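Local coordinates for protein ABC sugar (Ribose) transporter, periplasmic substrate-binding subunit (Rhodobacter sphaeroides, PDB 3L49) that probably binds a sugar in the periplasm and hands it to a membrane ABC transporter, at residues I10-D16 against I39-R45; E30-L34 against K253-Q257; D63-L69 against P88-T94; I100-N106 against V268-A274. One frame throughout, in Å; residues are numbered along the deposited sequence.

Contact 1: I10-D16 against I39-R45; sequences ITAIGTD and IALDAGR
The backbone N of R45 meets the carbonyl O of I13 at 2.6 Å, joining the two loops just past their strands. From there the R45 chain folds back at chi2 (-79°) and lays its guanidinium flat against I13. The CG2 methyl of I13 sits over the centre of one face, 3.5 Å above the plane. In that plane, at the edge, NE gives a hydrogen bond to a water 2.8 Å away, which also accepts from D16 N. NH2 forms a salt bridge with D20 and a weak bond to an unidentified bound ligand, so polar partners and the methyl together limit how the group can turn. D42 ties the same two loops by its carboxylate. With its CG anti to the backbone N (chi1 167°), its OD1 accepts from G44 N at 2.8 Å, an Asx turn, while OD2 takes the T15 hydroxyl OG1 at a longer 3.3 Å; the two donors come from opposite faces of the carboxylate, each well out of its plane. Behind these loops the strands run parallel, with L41 N bonded to I10 O at 2.8 Å. I10, A12 and A40 face helix 18-33. The whole is a beta-alpha-beta crossover (strand 7-12, helix 18-33, strand 37-42) of a type I periplasmic binding protein lobe, whose loops after the strands border the ligand cleft.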
loop_
_atom_site.group_PDB
_atom_site.type_symbol
_atom_site.label_atom_id
_atom_site.label_comp_id
_atom_site.label_asym_id
_atom_site.label_seq_id
_atom_site.Cartn_x
_atom_site.Cartn_y
_atom_site.Cartn_z
ATOM N N ILE A 10 -18.948 0.121 2.192
ATOM C CA ILE A 10 -17.482 0.148 2.169
ATOM C C ILE A 10 -16.956 -0.920 3.121
ATOM O O ILE A 10 -17.345 -0.950 4.291
ATOM C CB ILE A 10 -16.921 1.520 2.638
ATOM C CG1 ILE A 10 -17.409 2.658 1.741
ATOM C CG2 ILE A 10 -15.383 1.506 2.716
ATOM C CD1 ILE A 10 -17.383 3.981 2.454
ATOM N N THR A 11 -16.088 -1.796 2.624
ATOM C CA THR A 11 -15.398 -2.764 3.481
ATOM C C THR A 11 -13.864 -2.644 3.370
ATOM O O THR A 11 -13.270 -3.036 2.378
ATOM C CB THR A 11 -15.923 -4.245 3.300
ATOM O OG1 THR A 11 -15.041 -5.164 3.957
ATOM C CG2 THR A 11 -16.044 -4.650 1.832
ATOM N N ALA A 12 -13.246 -2.075 4.400
ATOM C CA ALA A 12 -11.801 -1.894 4.460
ATOM C C ALA A 12 -11.210 -2.799 5.524
ATOM O O ALA A 12 -11.866 -3.085 6.526
ATOM C CB ALA A 12 -11.484 -0.460 4.792
ATOM N N ILE A 13 -9.969 -3.235 5.342
ATOM C CA ILE A 13 -9.356 -4.078 6.372
ATOM C C ILE A 13 -8.856 -3.266 7.582
ATOM O O ILE A 13 -8.682 -3.809 8.663
ATOM C CB ILE A 13 -8.277 -5.052 5.813
ATOM C CG1 ILE A 13 -8.004 -6.178 6.831
ATOM C CG2 ILE A 13 -7.017 -4.293 5.379
ATOM C CD1 ILE A 13 -7.253 -7.382 6.302
ATOM N N GLY A 14 -8.658 -1.966 7.411
ATOM C CA GLY A 14 -8.268 -1.136 8.534
ATOM C C GLY A 14 -8.277 0.345 8.249
ATOM O O GLY A 14 -8.456 0.774 7.104
ATOM N N THR A 15 -8.115 1.119 9.319
ATOM C CA THR A 15 -7.869 2.563 9.249
ATOM C C THR A 15 -6.744 2.870 10.236
ATOM O O THR A 15 -6.607 4.001 10.714
ATOM C CB THR A 15 -9.122 3.409 9.614
ATOM O OG1 THR A 15 -9.383 3.311 11.020
ATOM C CG2 THR A 15 -10.357 2.968 8.828
ATOM N N ASP A 16 -5.950 1.837 10.524
ATOM C CA ASP A 16 -4.907 1.846 11.550
ATOM C C ASP A 16 -3.820 2.896 11.309
ATOM O O ASP A 16 -3.286 3.462 12.263
ATOM C CB ASP A 16 -4.277 0.446 11.642
ATOM C CG ASP A 16 -3.552 0.201 12.955
ATOM O OD1 ASP A 16 -4.204 0.264 14.023
ATOM O OD2 ASP A 16 -2.332 -0.086 12.914
ATOM N N ILE A 39 -22.589 2.796 4.045
ATOM C CA ILE A 39 -22.447 1.825 5.122
ATOM C C ILE A 39 -20.960 1.503 5.231
ATOM O O ILE A 39 -20.419 0.717 4.448
ATOM C CB ILE A 39 -23.303 0.558 4.910
ATOM C CG1 ILE A 39 -24.790 0.929 4.862
ATOM C CG2 ILE A 39 -23.026 -0.486 6.019
ATOM C CD1 ILE A 39 -25.714 -0.220 4.487
ATOM N N ALA A 40 -20.308 2.134 6.200
ATOM C CA ALA A 40 -18.863 2.063 6.329
ATOM C C ALA A 40 -18.422 1.062 7.385
ATOM O O ALA A 40 -18.639 1.265 8.581
ATOM C CB ALA A 40 -18.305 3.438 6.629
ATOM N N LEU A 41 -17.774 -0.010 6.937
ATOM C CA LEU A 41 -17.279 -1.039 7.851
ATOM C C LEU A 41 -15.750 -1.161 7.841
ATOM O O LEU A 41 -15.118 -1.189 6.778
ATOM C CB LEU A 41 -17.951 -2.386 7.563
ATOM C CG LEU A 41 -19.488 -2.456 7.646
ATOM C CD1 LEU A 41 -19.966 -3.724 6.992
ATOM C CD2 LEU A 41 -20.045 -2.356 9.089
ATOM N N ASP A 42 -15.180 -1.220 9.043
ATOM C CA ASP A 42 -13.738 -1.275 9.268
ATOM C C ASP A 42 -13.412 -2.565 10.033
ATOM O O ASP A 42 -13.951 -2.820 11.110
ATOM C CB ASP A 42 -13.291 -0.017 10.035
ATOM C CG ASP A 42 -11.863 -0.110 10.608
ATOM O OD1 ASP A 42 -11.119 -1.081 10.353
ATOM O OD2 ASP A 42 -11.476 0.829 11.335
ATOM N N ALA A 43 -12.499 -3.357 9.485
ATOM C CA ALA A 43 -12.238 -4.693 10.022
ATOM C C ALA A 43 -11.260 -4.722 11.183
ATOM O O ALA A 43 -11.106 -5.763 11.825
ATOM C CB ALA A 43 -11.782 -5.630 8.919
ATOM N N GLY A 44 -10.608 -3.590 11.449
ATOM C CA GLY A 44 -9.573 -3.497 12.480
ATOM C C GLY A 44 -8.421 -4.479 12.302
ATOM O O GLY A 44 -7.958 -5.071 13.277
ATOM N N ARG A 45 -7.990 -4.666 11.051
ATOM C CA ARG A 45 -6.873 -5.557 10.663
ATOM C C ARG A 45 -7.092 -7.050 10.965
ATOM O O ARG A 45 -6.156 -7.862 10.945
ATOM C CB ARG A 45 -5.528 -5.027 11.187
ATOM C CG ARG A 45 -5.051 -3.775 10.444
ATOM C CD ARG A 45 -4.419 -4.158 9.109
ATOM N NE ARG A 45 -4.339 -3.048 8.162
ATOM C CZ ARG A 45 -3.953 -3.173 6.894
ATOM N NH1 ARG A 45 -3.604 -4.364 6.412
ATOM N NH2 ARG A 45 -3.921 -2.109 6.101
HETATM O O HOH W 1 -4.941 -0.320 8.517
#

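Contact 2: E30-L34 against K253-Q257; sequences EIERL and KLAVQ
E30 has its CG anti to the backbone N (chi1 -160°) and bends at chi2 (56°), which folds the carboxylate down beside the aliphatic part of K253. OE1 lies 3.4 Å from K253 CG, and its salt bridge to K253 NZ is long, at 3.8 Å. One turn on, R33 grips the same carboxylate side-on with NE and NH2, and NH2 reaches the syn lone pair of OE2 at 2.9 Å. The amide of Q257 comes up almost perpendicular to the carboxylate, its NE2 2.9 Å from OE2. R33 and K253 thus gather round one acid, which probably offsets their like charges. Below, V256 fills the seam: its CG1 meets I31 CG1 at 3.7 Å, the side chains crossing at about a right angle, and slides past L34 CD1. With an alanine in place of E30, R33 and K253 would probably lose their shared counter-charge, and a gap is likely to open beside V256. Helices 18-33 and 248-263 lie on one face of the sheet, I31 resting on I8 and I10 while A255 touches T103. Such a helix, returning late in the chain to cover the first lobe, is characteristic of the type I periplasmic binding protein fold.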
loop_
_atom_site.group_PDB
_atom_site.type_symbol
_atom_site.label_atom_id
_atom_site.label_comp_id
_atom_site.label_asym_id
_atom_site.label_seq_id
_atom_site.Cartn_x
_atom_site.Cartn_y
_atom_site.Cartn_z
ATOM N N GLU A 30 -17.236 11.319 -0.218
ATOM C CA GLU A 30 -17.689 11.402 -1.601
ATOM C C GLU A 30 -19.078 10.800 -1.807
ATOM O O GLU A 30 -19.880 11.345 -2.576
ATOM C CB GLU A 30 -16.655 10.793 -2.564
ATOM C CG GLU A 30 -16.796 11.250 -4.031
ATOM C CD GLU A 30 -16.754 12.785 -4.235
ATOM O OE1 GLU A 30 -16.238 13.525 -3.363
ATOM O OE2 GLU A 30 -17.234 13.256 -5.291
ATOM N N ILE A 31 -19.357 9.695 -1.116
ATOM C CA ILE A 31 -20.682 9.071 -1.147
ATOM C C ILE A 31 -21.733 10.074 -0.679
ATOM O O ILE A 31 -22.711 10.334 -1.386
ATOM C CB ILE A 31 -20.755 7.779 -0.301
ATOM C CG1 ILE A 31 -19.953 6.656 -0.960
ATOM C CG2 ILE A 31 -22.207 7.326 -0.159
ATOM C CD1 ILE A 31 -19.566 5.512 -0.010
ATOM N N GLU A 32 -21.485 10.663 0.489
ATOM C CA GLU A 32 -22.380 11.640 1.085
ATOM C C GLU A 32 -22.480 12.918 0.264
ATOM O O GLU A 32 -23.563 13.492 0.149
ATOM C CB GLU A 32 -21.958 11.937 2.520
ATOM C CG GLU A 32 -22.094 10.724 3.449
ATOM C CD GLU A 32 -21.623 10.991 4.874
ATOM O OE1 GLU A 32 -21.707 10.060 5.705
ATOM O OE2 GLU A 32 -21.166 12.123 5.166
ATOM N N ARG A 33 -21.364 13.344 -0.327
ATOM C CA ARG A 33 -21.351 14.524 -1.192
ATOM C C ARG A 33 -22.278 14.365 -2.400
ATOM O O ARG A 33 -23.029 15.284 -2.736
ATOM C CB ARG A 33 -19.932 14.837 -1.665
ATOM C CG ARG A 33 -19.840 16.134 -2.429
ATOM C CD ARG A 33 -18.459 16.392 -3.009
ATOM N NE ARG A 33 -18.203 15.771 -4.314
ATOM C CZ ARG A 33 -18.658 16.201 -5.493
ATOM N NH1 ARG A 33 -19.461 17.254 -5.588
ATOM N NH2 ARG A 33 -18.330 15.546 -6.596
ATOM N N LEU A 34 -22.236 13.190 -3.030
ATOM C CA LEU A 34 -23.075 12.886 -4.196
ATOM C C LEU A 34 -24.533 12.541 -3.825
ATOM O O LEU A 34 -25.353 12.224 -4.697
ATOM C CB LEU A 34 -22.442 11.759 -5.026
ATOM C CG LEU A 34 -21.058 11.996 -5.640
ATOM C CD1 LEU A 34 -20.504 10.701 -6.231
ATOM C CD2 LEU A 34 -21.094 13.098 -6.701
ATOM N N LYS A 253 -11.885 9.073 -3.488
ATOM C CA LYS A 253 -12.799 9.944 -4.229
ATOM C C LYS A 253 -13.136 9.388 -5.605
ATOM O O LYS A 253 -14.297 9.390 -6.006
ATOM C CB LYS A 253 -12.177 11.320 -4.407
ATOM C CG LYS A 253 -13.163 12.446 -4.275
ATOM C CD LYS A 253 -12.630 13.736 -4.861
ATOM C CE LYS A 253 -13.299 14.938 -4.205
ATOM N NZ LYS A 253 -13.909 15.852 -5.205
ATOM N N LEU A 254 -12.112 8.901 -6.307
ATOM C CA LEU A 254 -12.246 8.436 -7.692
ATOM C C LEU A 254 -13.001 7.116 -7.798
ATOM O O LEU A 254 -13.729 6.890 -8.768
ATOM C CB LEU A 254 -10.866 8.293 -8.343
ATOM C CG LEU A 254 -10.084 9.530 -8.790
ATOM C CD1 LEU A 254 -8.606 9.187 -8.953
ATOM C CD2 LEU A 254 -10.667 10.108 -10.077
ATOM N N ALA A 255 -12.799 6.252 -6.801
ATOM C CA ALA A 255 -13.492 4.975 -6.692
ATOM C C ALA A 255 -15.007 5.149 -6.581
ATOM O O ALA A 255 -15.761 4.399 -7.192
ATOM C CB ALA A 255 -12.952 4.179 -5.508
ATOM N N VAL A 256 -15.437 6.155 -5.818
ATOM C CA VAL A 256 -16.858 6.442 -5.621
ATOM C C VAL A 256 -17.499 6.970 -6.909
ATOM O O VAL A 256 -18.657 6.666 -7.204
ATOM C CB VAL A 256 -17.093 7.389 -4.405
ATOM C CG1 VAL A 256 -18.568 7.743 -4.242
ATOM C CG2 VAL A 256 -16.598 6.731 -3.139
ATOM N N GLN A 257 -16.759 7.739 -7.698
ATOM C CA GLN A 257 -17.343 8.184 -8.962
ATOM C C GLN A 257 -17.283 7.138 -10.064
ATOM O O GLN A 257 -18.008 7.247 -11.033
ATOM C CB GLN A 257 -16.857 9.555 -9.425
ATOM C CG GLN A 257 -15.543 10.000 -8.890
ATOM C CD GLN A 257 -15.542 11.481 -8.583
ATOM O OE1 GLN A 257 -14.667 12.209 -9.037
ATOM N NE2 GLN A 257 -16.529 11.936 -7.816
#

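Contact 3: D63-L69 against P88-T94; sequences DAIIEQL and PLFTVDT
E67 sends its CB to the face of the sheet shared with I65, L89 and T91, 4.0 Å from T91 CG2. CG stands anti to the backbone N (chi1 -158°), and a bend at chi2 (-72°) turns the carboxylate toward the end of the strands. There OE1 receives the hydroxyl proton of T94 OG1 at 2.8 Å, the donor approaching almost straight in line with the C-O bond. The T94 side chain crosses the glutamate at about a right angle, and its CB also comes close to OE1, at 3.4 Å. OE2 lies 2.8 Å from L69 O, close enough that the acid may carry a proton, and Q50 is close by; neither is a settled bond. On the face of I66 and Q68 the contacts turn apolar, V92 serving both neighbours: its CG1 packs on I66 CG2 at 3.7 Å, and its CG2 lies at the same distance from Q68 CG. The amide of Q68 bonds to Q27 and to the carbonyl of D20 in helix 18-33, which covers this face. Parallel backbone bonds such as E67 N to F90 O, 2.8 Å, hold the strands in register. Helix 72-84 covers I65, E67, L89 and T94, completing the beta-alpha-beta unit of a Rossmann-like lobe; just past the second strand, D93 lies near the bound unidentified ligand.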
loop_
_atom_site.group_PDB
_atom_site.type_symbol
_atom_site.label_atom_id
_atom_site.label_comp_id
_atom_site.label_asym_id
_atom_site.label_seq_id
_atom_site.Cartn_x
_atom_site.Cartn_y
_atom_site.Cartn_z
ATOM N N ASP A 63 -26.588 -0.826 -3.183
ATOM C CA ASP A 63 -26.495 -0.611 -4.626
ATOM C C ASP A 63 -25.109 -0.964 -5.206
ATOM O O ASP A 63 -25.012 -1.296 -6.389
ATOM C CB ASP A 63 -26.923 0.814 -4.997
ATOM C CG ASP A 63 -28.337 1.142 -4.516
ATOM O OD1 ASP A 63 -29.286 1.059 -5.325
ATOM O OD2 ASP A 63 -28.503 1.460 -3.320
ATOM N N ALA A 64 -24.064 -0.895 -4.372
ATOM C CA ALA A 64 -22.719 -1.408 -4.693
ATOM C C ALA A 64 -21.824 -1.537 -3.462
ATOM O O ALA A 64 -22.067 -0.915 -2.430
ATOM C CB ALA A 64 -22.027 -0.538 -5.743
ATOM N N ILE A 65 -20.775 -2.342 -3.588
ATOM C CA ILE A 65 -19.776 -2.505 -2.524
ATOM C C ILE A 65 -18.389 -2.032 -2.990
ATOM O O ILE A 65 -17.963 -2.351 -4.108
ATOM C CB ILE A 65 -19.746 -3.973 -2.015
ATOM C CG1 ILE A 65 -21.042 -4.281 -1.249
ATOM C CG2 ILE A 65 -18.508 -4.255 -1.132
ATOM C CD1 ILE A 65 -21.280 -5.767 -0.959
ATOM N N ILE A 66 -17.713 -1.240 -2.151
ATOM C CA ILE A 66 -16.298 -0.919 -2.363
ATOM C C ILE A 66 -15.421 -1.635 -1.350
ATOM O O ILE A 66 -15.574 -1.470 -0.147
ATOM C CB ILE A 66 -15.978 0.594 -2.318
ATOM C CG1 ILE A 66 -17.017 1.425 -3.081
ATOM C CG2 ILE A 66 -14.599 0.834 -2.909
ATOM C CD1 ILE A 66 -16.759 2.926 -3.015
ATOM N N GLU A 67 -14.500 -2.447 -1.845
ATOM C CA GLU A 67 -13.606 -3.186 -0.974
ATOM C C GLU A 67 -12.242 -2.487 -0.951
ATOM O O GLU A 67 -11.707 -2.139 -1.993
ATOM C CB GLU A 67 -13.496 -4.632 -1.471
ATOM C CG GLU A 67 -13.044 -5.652 -0.431
ATOM C CD GLU A 67 -11.576 -5.526 -0.070
ATOM O OE1 GLU A 67 -10.763 -5.202 -0.961
ATOM O OE2 GLU A 67 -11.244 -5.733 1.113
ATOM N N GLN A 68 -11.664 -2.311 0.233
ATOM C CA GLN A 68 -10.345 -1.680 0.343
ATOM C C GLN A 68 -9.298 -2.570 1.013
ATOM O O GLN A 68 -9.452 -2.958 2.168
ATOM C CB GLN A 68 -10.469 -0.350 1.078
ATOM C CG GLN A 68 -9.161 0.319 1.414
ATOM C CD GLN A 68 -9.367 1.683 2.025
ATOM O OE1 GLN A 68 -10.255 2.427 1.614
ATOM N NE2 GLN A 68 -8.547 2.022 3.019
ATOM N N LEU A 69 -8.244 -2.888 0.261
ATOM C CA LEU A 69 -7.070 -3.658 0.732
ATOM C C LEU A 69 -7.371 -5.027 1.342
ATOM O O LEU A 69 -8.464 -5.561 1.185
ATOM C CB LEU A 69 -6.189 -2.814 1.663
ATOM C CG LEU A 69 -5.373 -1.735 0.950
ATOM C CD1 LEU A 69 -5.086 -0.580 1.884
ATOM C CD2 LEU A 69 -4.077 -2.314 0.363
ATOM N N PRO A 88 -22.827 -4.973 -7.532
ATOM C CA PRO A 88 -21.655 -4.408 -8.205
ATOM C C PRO A 88 -20.476 -4.209 -7.251
ATOM O O PRO A 88 -20.631 -3.625 -6.174
ATOM C CB PRO A 88 -22.167 -3.062 -8.715
ATOM C CG PRO A 88 -23.628 -3.227 -8.825
ATOM C CD PRO A 88 -24.008 -4.102 -7.685
ATOM N N LEU A 89 -19.313 -4.722 -7.642
ATOM C CA LEU A 89 -18.124 -4.669 -6.799
ATOM C C LEU A 89 -17.028 -3.765 -7.384
ATOM O O LEU A 89 -16.668 -3.860 -8.553
ATOM C CB LEU A 89 -17.599 -6.089 -6.514
ATOM C CG LEU A 89 -16.336 -6.305 -5.669
ATOM C CD1 LEU A 89 -16.401 -5.621 -4.295
ATOM C CD2 LEU A 89 -16.052 -7.793 -5.522
ATOM N N PHE A 90 -16.526 -2.876 -6.538
ATOM C CA PHE A 90 -15.470 -1.944 -6.885
ATOM C C PHE A 90 -14.398 -2.114 -5.832
ATOM O O PHE A 90 -14.703 -2.428 -4.683
ATOM C CB PHE A 90 -16.015 -0.516 -6.875
ATOM C CG PHE A 90 -16.978 -0.245 -7.983
ATOM C CD1 PHE A 90 -16.534 0.309 -9.177
ATOM C CD2 PHE A 90 -18.328 -0.567 -7.853
ATOM C CE1 PHE A 90 -17.414 0.554 -10.225
ATOM C CE2 PHE A 90 -19.219 -0.323 -8.900
ATOM C CZ PHE A 90 -18.756 0.233 -10.085
ATOM N N THR A 91 -13.140 -1.940 -6.213
ATOM C CA THR A 91 -12.064 -2.012 -5.230
ATOM C C THR A 91 -11.186 -0.779 -5.224
ATOM O O THR A 91 -11.065 -0.086 -6.237
ATOM C CB THR A 91 -11.142 -3.233 -5.442
ATOM O OG1 THR A 91 -10.641 -3.219 -6.783
ATOM C CG2 THR A 91 -11.874 -4.553 -5.169
ATOM N N VAL A 92 -10.593 -0.499 -4.066
ATOM C CA VAL A 92 -9.415 0.347 -4.033
ATOM C C VAL A 92 -8.211 -0.508 -3.657
ATOM O O VAL A 92 -8.234 -1.237 -2.659
ATOM C CB VAL A 92 -9.587 1.703 -3.230
ATOM C CG1 VAL A 92 -11.040 1.980 -2.895
ATOM C CG2 VAL A 92 -8.716 1.795 -1.996
ATOM N N ASP A 93 -7.210 -0.475 -4.540
ATOM C CA ASP A 93 -5.964 -1.260 -4.458
ATOM C C ASP A 93 -6.075 -2.768 -4.691
ATOM O O ASP A 93 -5.118 -3.392 -5.158
ATOM C CB ASP A 93 -5.174 -0.961 -3.176
ATOM C CG ASP A 93 -4.363 0.316 -3.278
ATOM O OD1 ASP A 93 -4.548 1.085 -4.246
ATOM O OD2 ASP A 93 -3.523 0.550 -2.388
ATOM N N THR A 94 -7.223 -3.358 -4.374
ATOM C CA THR A 94 -7.369 -4.807 -4.461
ATOM C C THR A 94 -7.604 -5.234 -5.909
ATOM O O THR A 94 -8.735 -5.242 -6.398
ATOM C CB THR A 94 -8.478 -5.328 -3.514
ATOM O OG1 THR A 94 -8.299 -4.750 -2.215
ATOM C CG2 THR A 94 -8.429 -6.861 -3.389
#

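Contact 4: I100-N106 against V268-A274; sequences INNTTSN and VKPFTFA
Strands 101-105 and 271-274 run parallel, their axes 4.5 Å apart at closest and inclined by 24°, with A274 N bonded to T104 O at 2.8 Å. At the start N101 crosses over: its ND2 gives one hydrogen to K269 O at 2.7 Å and the other to T272 OG1 at 3.2 Å, both acceptors close to the amide plane. V268 CG1 packs against its CB. With a leucine in its place K269 O and T272 OG1 would probably lose this donor, and the loop before the second strand is likely to be held less firmly. N258 also donates to T272 OG1. At the far end the amide of N106 stacks over the F273 ring, the planes 16° apart, N106 CB making a CH-pi contact 4.1 Å from the F273 centroid, while T104 CG2 touches the edge. A water bridges N106 N to A274 O. N106 OD1 caps helix 107-122, so the polar side chains join loop, strand and helix start by directed bonds more than by apolar packing.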
loop_
_atom_site.group_PDB
_atom_site.type_symbol
_atom_site.label_atom_id
_atom_site.label_comp_id
_atom_site.label_asym_id
_atom_site.label_seq_id
_atom_site.Cartn_x
_atom_site.Cartn_y
_atom_site.Cartn_z
ATOM N N ILE A 100 -15.631 -4.790 -11.065
ATOM C CA ILE A 100 -15.893 -3.966 -12.243
ATOM C C ILE A 100 -14.719 -3.000 -12.490
ATOM O O ILE A 100 -14.266 -2.818 -13.621
ATOM C CB ILE A 100 -17.227 -3.184 -12.064
ATOM C CG1 ILE A 100 -18.416 -4.143 -12.197
ATOM C CG2 ILE A 100 -17.359 -2.017 -13.063
ATOM C CD1 ILE A 100 -19.657 -3.702 -11.448
ATOM N N ASN A 101 -14.212 -2.418 -11.411
ATOM C CA ASN A 101 -13.188 -1.388 -11.479
ATOM C C ASN A 101 -12.283 -1.479 -10.252
ATOM O O ASN A 101 -12.741 -1.781 -9.151
ATOM C CB ASN A 101 -13.853 0.002 -11.601
ATOM C CG ASN A 101 -12.862 1.164 -11.439
ATOM O OD1 ASN A 101 -12.545 1.571 -10.320
ATOM N ND2 ASN A 101 -12.389 1.712 -12.560
ATOM N N ASN A 102 -10.998 -1.233 -10.461
ATOM C CA ASN A 102 -10.044 -1.086 -9.383
ATOM C C ASN A 102 -9.400 0.289 -9.449
ATOM O O ASN A 102 -8.622 0.550 -10.355
ATOM C CB ASN A 102 -8.965 -2.168 -9.478
ATOM C CG ASN A 102 -7.926 -2.049 -8.381
ATOM O OD1 ASN A 102 -8.259 -1.912 -7.203
ATOM N ND2 ASN A 102 -6.660 -2.104 -8.762
ATOM N N THR A 103 -9.736 1.167 -8.504
ATOM C CA THR A 103 -9.076 2.468 -8.398
ATOM C C THR A 103 -7.832 2.327 -7.515
ATOM O O THR A 103 -7.893 1.719 -6.459
ATOM C CB THR A 103 -10.035 3.566 -7.871
ATOM O OG1 THR A 103 -11.182 3.644 -8.729
ATOM C CG2 THR A 103 -9.348 4.928 -7.853
ATOM N N THR A 104 -6.710 2.887 -7.962
ATOM C CA THR A 104 -5.399 2.590 -7.379
ATOM C C THR A 104 -4.355 3.595 -7.884
ATOM O O THR A 104 -4.716 4.650 -8.373
ATOM C CB THR A 104 -4.982 1.114 -7.702
ATOM O OG1 THR A 104 -3.746 0.779 -7.054
ATOM C CG2 THR A 104 -4.882 0.870 -9.220
ATOM N N SER A 105 -3.070 3.268 -7.740
ATOM C CA SER A 105 -1.978 4.011 -8.358
ATOM C C SER A 105 -1.271 3.105 -9.350
ATOM O O SER A 105 -1.583 1.913 -9.437
ATOM C CB SER A 105 -0.981 4.475 -7.302
ATOM O OG SER A 105 -1.549 5.461 -6.467
ATOM N N ASN A 106 -0.320 3.661 -10.100
ATOM C CA ASN A 106 0.460 2.853 -11.025
ATOM C C ASN A 106 1.613 2.218 -10.276
ATOM O O ASN A 106 2.711 2.769 -10.196
ATOM C CB ASN A 106 0.957 3.672 -12.216
ATOM C CG ASN A 106 1.535 2.802 -13.328
ATOM O OD1 ASN A 106 1.827 1.620 -13.130
ATOM N ND2 ASN A 106 1.703 3.389 -14.510
ATOM N N VAL A 268 -17.366 2.451 -17.470
ATOM C CA VAL A 268 -16.318 2.580 -16.482
ATOM C C VAL A 268 -15.160 1.723 -16.975
ATOM O O VAL A 268 -15.365 0.598 -17.423
ATOM C CB VAL A 268 -16.823 2.115 -15.081
ATOM C CG1 VAL A 268 -15.716 2.126 -14.047
ATOM C CG2 VAL A 268 -17.962 3.000 -14.608
ATOM N N LYS A 269 -13.954 2.280 -16.920
ATOM C CA LYS A 269 -12.728 1.561 -17.255
ATOM C C LYS A 269 -12.396 0.487 -16.216
ATOM O O LYS A 269 -12.763 0.624 -15.050
ATOM C CB LYS A 269 -11.572 2.560 -17.396
ATOM C CG LYS A 269 -11.691 3.458 -18.623
ATOM C CD LYS A 269 -11.471 2.668 -19.907
ATOM C CE LYS A 269 -12.144 3.326 -21.097
ATOM N NZ LYS A 269 -11.550 4.653 -21.407
ATOM N N PRO A 270 -11.694 -0.587 -16.626
ATOM C CA PRO A 270 -11.335 -1.650 -15.671
ATOM C C PRO A 270 -10.445 -1.198 -14.503
ATOM O O PRO A 270 -10.409 -1.870 -13.474
ATOM C CB PRO A 270 -10.587 -2.663 -16.544
ATOM C CG PRO A 270 -10.108 -1.876 -17.712
ATOM C CD PRO A 270 -11.205 -0.903 -17.981
ATOM N N PHE A 271 -9.734 -0.081 -14.671
ATOM C CA PHE A 271 -8.934 0.521 -13.598
ATOM C C PHE A 271 -8.855 2.041 -13.725
ATOM O O PHE A 271 -9.086 2.603 -14.794
ATOM C CB PHE A 271 -7.521 -0.097 -13.515
ATOM C CG PHE A 271 -6.721 0.016 -14.791
ATOM C CD1 PHE A 271 -6.789 -0.981 -15.760
ATOM C CD2 PHE A 271 -5.893 1.116 -15.022
ATOM C CE1 PHE A 271 -6.057 -0.883 -16.937
ATOM C CE2 PHE A 271 -5.163 1.226 -16.203
ATOM C CZ PHE A 271 -5.244 0.222 -17.158
ATOM N N THR A 272 -8.542 2.698 -12.617
ATOM C CA THR A 272 -8.301 4.138 -12.599
ATOM C C THR A 272 -7.067 4.386 -11.739
ATOM O O THR A 272 -7.024 3.961 -10.589
ATOM C CB THR A 272 -9.504 4.894 -12.014
ATOM O OG1 THR A 272 -10.696 4.443 -12.663
ATOM C CG2 THR A 272 -9.370 6.390 -12.227
ATOM N N PHE A 273 -6.061 5.047 -12.304
ATOM C CA PHE A 273 -4.889 5.458 -11.538
ATOM C C PHE A 273 -5.029 6.894 -11.022
ATOM O O PHE A 273 -5.496 7.772 -11.742
ATOM C CB PHE A 273 -3.607 5.373 -12.375
ATOM C CG PHE A 273 -3.231 3.984 -12.799
ATOM C CD1 PHE A 273 -2.552 3.784 -13.996
ATOM C CD2 PHE A 273 -3.548 2.878 -12.018
ATOM C CE1 PHE A 273 -2.184 2.502 -14.403
ATOM C CE2 PHE A 273 -3.190 1.596 -12.419
ATOM C CZ PHE A 273 -2.504 1.406 -13.611
ATOM N N ALA A 274 -4.636 7.120 -9.770
ATOM C CA ALA A 274 -4.317 8.465 -9.284
ATOM C C ALA A 274 -2.824 8.661 -9.544
ATOM O O ALA A 274 -2.111 7.675 -9.702
ATOM C CB ALA A 274 -4.633 8.601 -7.802
HETATM O O HOH W 2 -0.003 6.381 -10.365
#

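Contacts 1, 3 and 4 lie along one sheet, contact 1 at one outer edge of it and contact 3 well inside. Contacts 1 and 3 meet through strands 7-12 and 64-68, where T11 and Q68 pair by backbone; contacts 3 and 4 join through T91 and N102. Contact 2 lies over the sheet, its helices 18-33 and 248-263 packing on I10, I66 and T103. Contact 3 is the buried one, mostly apolar with a single glutamate clasped by a threonine. The others are partly buried: contact 1 ends in an arginine near the ligand, contact 2 has a charged rim over an apolar seam, and contact 4 relies on asparagines and two phenylalanines, one exposed and one partly covered.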